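Local structure of sensor-type histidine kinase prrB (Mycobacterium tuberculosis, 1YSR) at residues Y25-C38 with V59-S73. The protein is a two-component sensor kinase that uses ATP to phosphorylate a protein histidine, represented here by its C-terminal ATP-binding domain. Residues are numbered along the deposited sequence; the frame is centred on the assembly and turned at random.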
ATOM      1  N   TYR A  25     -18.077   7.987  -4.167  1.00 39.93           N
ATOM      2  CA  TYR A  25     -19.477   7.572  -4.066  1.00 40.23           C
ATOM      3  C   TYR A  25     -20.203   8.467  -3.089  1.00 42.91           C
ATOM      4  O   TYR A  25     -20.190   8.217  -1.879  1.00 40.30           O
ATOM      5  CB  TYR A  25     -19.567   6.128  -3.596  1.00 39.17           C
ATOM      6  CG  TYR A  25     -18.785   5.142  -4.431  1.00 37.46           C
ATOM      7  CD1 TYR A  25     -19.263   4.683  -5.647  1.00 35.77           C
ATOM      8  CD2 TYR A  25     -17.554   4.657  -3.992  1.00 33.53           C
ATOM      9  CE1 TYR A  25     -18.548   3.738  -6.403  1.00 35.18           C
ATOM     10  CE2 TYR A  25     -16.853   3.720  -4.738  1.00 30.95           C
ATOM     11  CZ  TYR A  25     -17.336   3.293  -5.948  1.00 29.31           C
ATOM     12  OH  TYR A  25     -16.645   2.363  -6.737  1.00 39.74           O
ATOM     13  N   PRO A  26     -20.879   9.507  -3.618  1.00 47.43           N
ATOM     14  CA  PRO A  26     -21.500  10.494  -2.714  1.00 49.61           C
ATOM     15  C   PRO A  26     -22.562   9.804  -1.860  1.00 49.93           C
ATOM     16  O   PRO A  26     -23.216   8.874  -2.320  1.00 51.70           O
ATOM     17  CB  PRO A  26     -22.140  11.510  -3.673  1.00 49.95           C
ATOM     18  CG  PRO A  26     -22.388  10.719  -4.978  1.00 51.31           C
ATOM     19  CD  PRO A  26     -21.175   9.765  -5.046  1.00 47.86           C
ATOM     20  N   ASP A  27     -22.719  10.201  -0.610  1.00 50.10           N
ATOM     21  CA  ASP A  27     -23.789   9.564   0.167  1.00 49.84           C
ATOM     22  C   ASP A  27     -23.506   8.111   0.604  1.00 47.63           C
ATOM     23  O   ASP A  27     -24.258   7.580   1.431  1.00 48.07           O
ATOM     24  CB  ASP A  27     -25.103   9.520  -0.628  1.00 51.65           C
ATOM     25  CG  ASP A  27     -25.622  10.895  -1.012  1.00 57.70           C
ATOM     26  OD1 ASP A  27     -25.829  11.717  -0.088  1.00 58.77           O
ATOM     27  OD2 ASP A  27     -25.839  11.113  -2.241  1.00 63.69           O
ATOM     28  N   LEU A  28     -22.502   7.435   0.017  1.00 42.33           N
ATOM     29  CA  LEU A  28     -22.107   6.130   0.565  1.00 38.40           C
ATOM     30  C   LEU A  28     -21.505   6.337   1.946  1.00 35.57           C
ATOM     31  O   LEU A  28     -20.680   7.215   2.111  1.00 35.89           O
ATOM     32  CB  LEU A  28     -21.128   5.416  -0.387  1.00 39.11           C
ATOM     33  CG  LEU A  28     -20.442   4.182   0.208  1.00 38.36           C
ATOM     34  CD1 LEU A  28     -21.467   3.063   0.506  1.00 39.01           C
ATOM     35  CD2 LEU A  28     -19.312   3.697  -0.741  1.00 36.60           C
ATOM     36  N   ASP A  29     -21.928   5.571   2.952  1.00 33.39           N
ATOM     37  CA  ASP A  29     -21.331   5.589   4.297  1.00 32.90           C
ATOM     38  C   ASP A  29     -20.350   4.411   4.282  1.00 32.60           C
ATOM     39  O   ASP A  29     -20.775   3.248   4.300  1.00 31.55           O
ATOM     40  CB  ASP A  29     -22.387   5.319   5.400  1.00 32.99           C
ATOM     41  CG  ASP A  29     -21.802   5.264   6.838  1.00 36.61           C
ATOM     42  OD1 ASP A  29     -20.560   5.101   7.070  1.00 36.09           O
ATOM     43  OD2 ASP A  29     -22.628   5.374   7.820  1.00 39.10           O
ATOM     44  N   VAL A  30     -19.064   4.714   4.188  1.00 31.77           N
ATOM     45  CA  VAL A  30     -18.065   3.641   4.070  1.00 31.75           C
ATOM     46  C   VAL A  30     -16.939   3.947   5.058  1.00 34.25           C
ATOM     47  O   VAL A  30     -16.458   5.110   5.138  1.00 33.20           O
ATOM     48  CB  VAL A  30     -17.550   3.475   2.627  1.00 31.29           C
ATOM     49  CG1 VAL A  30     -17.032   4.819   2.070  1.00 32.80           C
ATOM     50  CG2 VAL A  30     -16.430   2.323   2.594  1.00 32.50           C
ATOM     51  N   SER A  31     -16.520   2.930   5.813  1.00 33.76           N
ATOM     52  CA  SER A  31     -15.544   3.138   6.827  1.00 34.75           C
ATOM     53  C   SER A  31     -14.849   1.846   7.222  1.00 33.00           C
ATOM     54  O   SER A  31     -15.349   0.737   6.986  1.00 31.64           O
ATOM     55  CB  SER A  31     -16.244   3.689   8.080  1.00 35.91           C
ATOM     56  OG  SER A  31     -16.943   2.606   8.692  1.00 36.34           O
ATOM     57  N   LEU A  32     -13.667   2.007   7.797  1.00 33.46           N
ATOM     58  CA  LEU A  32     -12.981   0.916   8.430  1.00 32.70           C
ATOM     59  C   LEU A  32     -13.467   0.856   9.863  1.00 35.97           C
ATOM     60  O   LEU A  32     -13.246   1.835  10.648  1.00 35.10           O
ATOM     61  CB  LEU A  32     -11.494   1.231   8.477  1.00 34.49           C
ATOM     62  CG  LEU A  32     -10.666   0.261   9.330  1.00 30.48           C
ATOM     63  CD1 LEU A  32     -10.764  -1.153   8.728  1.00 33.02           C
ATOM     64  CD2 LEU A  32      -9.218   0.711   9.377  1.00 32.16           C
ATOM     65  N   VAL A  33     -14.038  -0.292  10.209  1.00 34.97           N
ATOM     66  CA  VAL A  33     -14.380  -0.695  11.560  1.00 37.55           C
ATOM     67  C   VAL A  33     -13.127  -0.872  12.438  1.00 37.78           C
ATOM     68  O   VAL A  33     -12.112  -1.396  11.968  1.00 36.42           O
ATOM     69  CB  VAL A  33     -15.115  -2.033  11.385  1.00 38.83           C
ATOM     70  CG1 VAL A  33     -14.724  -3.090  12.398  1.00 42.55           C
ATOM     71  CG2 VAL A  33     -16.635  -1.818  11.177  1.00 42.44           C
ATOM     72  N   PRO A  34     -13.186  -0.494  13.745  1.00 38.94           N
ATOM     73  CA  PRO A  34     -12.017  -0.601  14.618  1.00 38.50           C
ATOM     74  C   PRO A  34     -11.316  -1.947  14.455  1.00 38.91           C
ATOM     75  O   PRO A  34     -11.967  -2.988  14.627  1.00 40.19           O
ATOM     76  CB  PRO A  34     -12.649  -0.506  16.034  1.00 41.09           C
ATOM     77  CG  PRO A  34     -13.727   0.450  15.859  1.00 39.11           C
ATOM     78  CD  PRO A  34     -14.351   0.036  14.494  1.00 38.70           C
ATOM     79  N   SER A  35     -10.033  -1.932  14.073  1.00 37.54           N
ATOM     80  CA  SER A  35      -9.323  -3.175  13.745  1.00 38.29           C
ATOM     81  C   SER A  35      -7.877  -3.093  14.244  1.00 38.69           C
ATOM     82  O   SER A  35      -7.292  -2.046  14.182  1.00 38.18           O
ATOM     83  CB  SER A  35      -9.250  -3.397  12.220  1.00 37.21           C
ATOM     84  OG  SER A  35     -10.504  -3.612  11.559  1.00 34.00           O
ATOM     85  N   PRO A  36      -7.285  -4.238  14.638  1.00 40.70           N
ATOM     86  CA  PRO A  36      -5.875  -4.169  15.001  1.00 40.57           C
ATOM     87  C   PRO A  36      -5.110  -3.955  13.736  1.00 40.52           C
ATOM     88  O   PRO A  36      -5.606  -4.313  12.649  1.00 39.10           O
ATOM     89  CB  PRO A  36      -5.572  -5.567  15.504  1.00 42.53           C
ATOM     90  CG  PRO A  36      -6.590  -6.475  14.782  1.00 41.45           C
ATOM     91  CD  PRO A  36      -7.829  -5.601  14.723  1.00 40.83           C
ATOM     92  N   THR A  37      -3.911  -3.393  13.867  1.00 39.80           N
ATOM     93  CA  THR A  37      -2.994  -3.281  12.743  1.00 38.99           C
ATOM     94  C   THR A  37      -2.470  -4.624  12.311  1.00 40.68           C
ATOM     95  O   THR A  37      -1.921  -5.388  13.136  1.00 43.14           O
ATOM     96  CB  THR A  37      -1.842  -2.289  13.053  1.00 39.08           C
ATOM     97  OG1 THR A  37      -2.378  -0.973  13.097  1.00 35.28           O
ATOM     98  CG2 THR A  37      -0.809  -2.323  11.972  1.00 37.95           C
ATOM     99  N   CYS A  38      -2.679  -4.956  11.030  1.00 39.05           N
ATOM    100  CA  CYS A  38      -2.177  -6.206  10.495  1.00 37.35           C
ATOM    101  C   CYS A  38      -1.220  -5.997   9.356  1.00 36.07           C
ATOM    102  O   CYS A  38      -1.588  -5.447   8.324  1.00 36.47           O
ATOM    103  CB  CYS A  38      -3.287  -7.145  10.031  1.00 37.15           C
ATOM    104  SG  CYS A  38      -2.613  -8.683   9.332  1.00 42.76           S
ATOM    105  N   VAL A  59     -21.701  -1.182  -4.399  1.00 31.11           N
ATOM    106  CA  VAL A  59     -22.417   0.071  -4.689  1.00 33.10           C
ATOM    107  C   VAL A  59     -23.092  -0.012  -6.032  1.00 36.69           C
ATOM    108  O   VAL A  59     -24.296   0.178  -6.125  1.00 37.58           O
ATOM    109  CB  VAL A  59     -21.468   1.294  -4.689  1.00 32.88           C
ATOM    110  CG1 VAL A  59     -22.245   2.533  -5.134  1.00 36.19           C
ATOM    111  CG2 VAL A  59     -20.886   1.497  -3.318  1.00 32.37           C
ATOM    112  N   LYS A  60     -22.330  -0.348  -7.079  1.00 38.49           N
ATOM    113  CA  LYS A  60     -22.892  -0.281  -8.427  1.00 40.21           C
ATOM    114  C   LYS A  60     -23.889  -1.348  -8.696  1.00 40.27           C
ATOM    115  O   LYS A  60     -24.919  -1.081  -9.299  1.00 43.46           O
ATOM    116  CB  LYS A  60     -21.797  -0.139  -9.499  1.00 40.07           C
ATOM    117  CG  LYS A  60     -21.058   1.193  -9.234  1.00 44.82           C
ATOM    118  CD  LYS A  60     -19.587   1.136  -9.391  1.00 54.03           C
ATOM    119  CE  LYS A  60     -19.215   1.191 -10.864  1.00 55.10           C
ATOM    120  NZ  LYS A  60     -17.931   0.529 -11.128  1.00 54.11           N
ATOM    121  N   HIS A  61     -23.649  -2.546  -8.205  1.00 42.01           N
ATOM    122  CA  HIS A  61     -24.537  -3.657  -8.488  1.00 42.16           C
ATOM    123  C   HIS A  61     -25.409  -4.105  -7.323  1.00 41.96           C
ATOM    124  O   HIS A  61     -26.496  -4.658  -7.529  1.00 43.16           O
ATOM    125  CB  HIS A  61     -23.758  -4.819  -9.140  1.00 43.90           C
ATOM    126  CG  HIS A  61     -22.910  -4.383 -10.302  1.00 48.95           C
ATOM    127  ND1 HIS A  61     -23.449  -3.941 -11.495  1.00 58.78           N
ATOM    128  CD2 HIS A  61     -21.566  -4.258 -10.429  1.00 55.30           C
ATOM    129  CE1 HIS A  61     -22.472  -3.582 -12.312  1.00 63.85           C
ATOM    130  NE2 HIS A  61     -21.320  -3.767 -11.691  1.00 62.64           N
ATOM    131  N   GLY A  62     -24.972  -3.875  -6.090  1.00 38.33           N
ATOM    132  CA  GLY A  62     -25.781  -4.290  -4.925  1.00 37.01           C
ATOM    133  C   GLY A  62     -26.660  -3.156  -4.405  1.00 34.76           C
ATOM    134  O   GLY A  62     -27.557  -3.367  -3.603  1.00 36.10           O
ATOM    135  N   GLY A  63     -26.385  -1.955  -4.863  1.00 33.74           N
ATOM    136  CA  GLY A  63     -27.103  -0.772  -4.442  1.00 33.61           C
ATOM    137  C   GLY A  63     -26.801  -0.402  -3.005  1.00 34.45           C
ATOM    138  O   GLY A  63     -27.589   0.304  -2.365  1.00 35.20           O
ATOM    139  N   ALA A  64     -25.667  -0.876  -2.480  1.00 32.20           N
ATOM    140  CA  ALA A  64     -25.258  -0.548  -1.099  1.00 32.18           C
ATOM    141  C   ALA A  64     -25.175   0.951  -0.845  1.00 32.07           C
ATOM    142  O   ALA A  64     -24.583   1.703  -1.680  1.00 30.97           O
ATOM    143  CB  ALA A  64     -23.877  -1.194  -0.786  1.00 30.25           C
ATOM    144  N   THR A  65     -25.666   1.373   0.335  1.00 32.04           N
ATOM    145  CA  THR A  65     -25.469   2.741   0.850  1.00 32.52           C
ATOM    146  C   THR A  65     -24.609   2.712   2.093  1.00 31.35           C
ATOM    147  O   THR A  65     -24.220   3.771   2.613  1.00 33.08           O
ATOM    148  CB  THR A  65     -26.846   3.393   1.284  1.00 33.37           C
ATOM    149  OG1 THR A  65     -27.434   2.553   2.279  1.00 33.71           O
ATOM    150  CG2 THR A  65     -27.783   3.451   0.134  1.00 35.47           C
ATOM    151  N   LEU A  66     -24.332   1.506   2.620  1.00 30.32           N
ATOM    152  CA  LEU A  66     -23.470   1.327   3.792  1.00 28.94           C
ATOM    153  C   LEU A  66     -22.513   0.145   3.492  1.00 27.39           C
ATOM    154  O   LEU A  66     -22.939  -0.944   3.032  1.00 27.25           O
ATOM    155  CB  LEU A  66     -24.284   1.039   5.098  1.00 27.61           C
ATOM    156  CG  LEU A  66     -23.553   0.656   6.376  1.00 28.08           C
ATOM    157  CD1 LEU A  66     -22.940   1.927   6.961  1.00 31.57           C
ATOM    158  CD2 LEU A  66     -24.623   0.109   7.404  1.00 33.87           C
ATOM    159  N   VAL A  67     -21.235   0.416   3.703  1.00 27.68           N
ATOM    160  CA  VAL A  67     -20.142  -0.554   3.581  1.00 27.31           C
ATOM    161  C   VAL A  67     -19.198  -0.420   4.776  1.00 27.59           C
ATOM    162  O   VAL A  67     -18.850   0.708   5.184  1.00 28.67           O
ATOM    163  CB  VAL A  67     -19.321  -0.303   2.273  1.00 27.93           C
ATOM    164  CG1 VAL A  67     -18.036  -1.167   2.266  1.00 28.27           C
ATOM    165  CG2 VAL A  67     -20.200  -0.553   1.037  1.00 29.97           C
ATOM    166  N   GLN A  68     -18.774  -1.542   5.340  1.00 28.12           N
ATOM    167  CA  GLN A  68     -17.807  -1.549   6.418  1.00 28.84           C
ATOM    168  C   GLN A  68     -16.718  -2.480   6.027  1.00 29.13           C
ATOM    169  O   GLN A  68     -17.003  -3.658   5.643  1.00 28.02           O
ATOM    170  CB  GLN A  68     -18.444  -2.112   7.706  1.00 31.91           C
ATOM    171  CG  GLN A  68     -19.487  -1.130   8.275  1.00 26.22           C
ATOM    172  CD  GLN A  68     -20.205  -1.694   9.509  1.00 31.59           C
ATOM    173  OE1 GLN A  68     -20.102  -2.893   9.837  1.00 38.40           O
ATOM    174  NE2 GLN A  68     -20.903  -0.824  10.201  1.00 36.97           N
ATOM    175  N   LEU A  69     -15.490  -1.980   6.147  1.00 26.22           N
ATOM    176  CA  LEU A  69     -14.280  -2.778   5.924  1.00 25.15           C
ATOM    177  C   LEU A  69     -13.761  -3.214   7.297  1.00 27.14           C
ATOM    178  O   LEU A  69     -13.810  -2.455   8.283  1.00 27.80           O
ATOM    179  CB  LEU A  69     -13.220  -1.906   5.261  1.00 25.34           C
ATOM    180  CG  LEU A  69     -13.712  -1.186   4.003  1.00 26.16           C
ATOM    181  CD1 LEU A  69     -12.613  -0.251   3.328  1.00 26.96           C
ATOM    182  CD2 LEU A  69     -14.388  -2.176   2.965  1.00 26.29           C
ATOM    183  N   SER A  70     -13.195  -4.406   7.358  1.00 29.20           N
ATOM    184  CA  SER A  70     -12.555  -4.853   8.600  1.00 31.71           C
ATOM    185  C   SER A  70     -11.395  -5.785   8.343  1.00 33.15           C
ATOM    186  O   SER A  70     -11.345  -6.420   7.308  1.00 32.11           O
ATOM    187  CB  SER A  70     -13.532  -5.553   9.516  1.00 32.35           C
ATOM    188  OG  SER A  70     -14.199  -6.640   8.894  1.00 34.43           O
ATOM    189  N   ALA A  71     -10.520  -5.905   9.344  1.00 33.55           N
ATOM    190  CA  ALA A  71      -9.433  -6.883   9.327  1.00 33.63           C
ATOM    191  C   ALA A  71      -9.308  -7.455  10.716  1.00 35.66           C
ATOM    192  O   ALA A  71      -9.258  -6.705  11.726  1.00 33.48           O
ATOM    193  CB  ALA A  71      -8.118  -6.212   8.910  1.00 34.80           C
ATOM    194  N   VAL A  72      -9.274  -8.788  10.748  1.00 37.07           N
ATOM    195  CA  VAL A  72      -9.151  -9.577  11.975  1.00 39.54           C
ATOM    196  C   VAL A  72      -7.875 -10.412  11.812  1.00 39.18           C
ATOM    197  O   VAL A  72      -7.764 -11.189  10.850  1.00 38.53           O
ATOM    198  CB  VAL A  72     -10.387 -10.493  12.114  1.00 38.92           C
ATOM    199  CG1 VAL A  72     -10.194 -11.556  13.203  1.00 46.45           C
ATOM    200  CG2 VAL A  72     -11.640  -9.662  12.405  1.00 43.20           C
ATOM    201  N   SER A  73      -6.949 -10.276  12.753  1.00 40.07           N
ATOM    202  CA  SER A  73      -5.647 -10.969  12.743  1.00 40.95           C
ATOM    203  C   SER A  73      -5.612 -12.230  13.576  1.00 40.61           C
ATOM    204  O   SER A  73      -6.195 -12.284  14.666  1.00 40.30           O
ATOM    205  CB  SER A  73      -4.569 -10.063  13.352  1.00 42.28           C
ATOM    206  OG  SER A  73      -4.601  -8.763  12.810  1.00 47.26           O
TER
HETATM  207  O   HOH W   1     -19.465   2.570   7.273  1.00 33.06           O
HETATM  208  O   HOH W   2     -11.646  -5.977  13.266  1.00 41.26           O
HETATM  209  O   HOH W   3      -2.703  -7.765  14.378  1.00 38.88           O
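Asp29 brackets Leu66 to begin a parallel ladder, its N bonded to Thr65 O at 2.9 Å and its O to Val67 N. Ser31 brackets Gln68, its N bonded to Val67 O and its O to Leu69 N. Val33 N to Leu69 O closes the regular part. Beyond it a side chain replaces the backbone: Ser35 OG accepts Ala71 N at 3.2 Å while donating to Val33 O at 2.8 Å, so one hydroxyl joins Val33 O to Ala71 N and extends the pairing.

Val30 and Val67 lie side by side on one face, CG2 to CG1 3.9 Å; Leu32 follows on that face, its CD1 over Leu69 O. On the other face Leu66 CD1 packs against the Asp29 carboxylate carbon CG at 3.5 Å. Here a water hydrogen-bonded to Asp29 OD1, Ser31 OG and Val67 O bridges the two strands.

Leu28, with CG anti to its N (chi1 169°), splits its methyls: CD1 rests on the Thr65 carbonyl group, CD2 meets Val59 CG2 at 3.7 Å. Val59 also sets CG2 over one face of the Tyr25 ring, toward its rim, and CG1 against CD1 of that ring at 3.7 Å; Lys60 CD lies at the ring edge. A type II turn from Tyr25 to Leu28 links this packing to the ladder.

Helix 10-24 packs on the Val30, Leu32 and Leu69 face, and strand 77-84 continues the sheet beyond 66-73. Within this chain strand 29-32 is an outermost strand of the mixed sheet in the alpha/beta sandwich of the histidine kinase, gyrase B and HSP90-like ATPase fold.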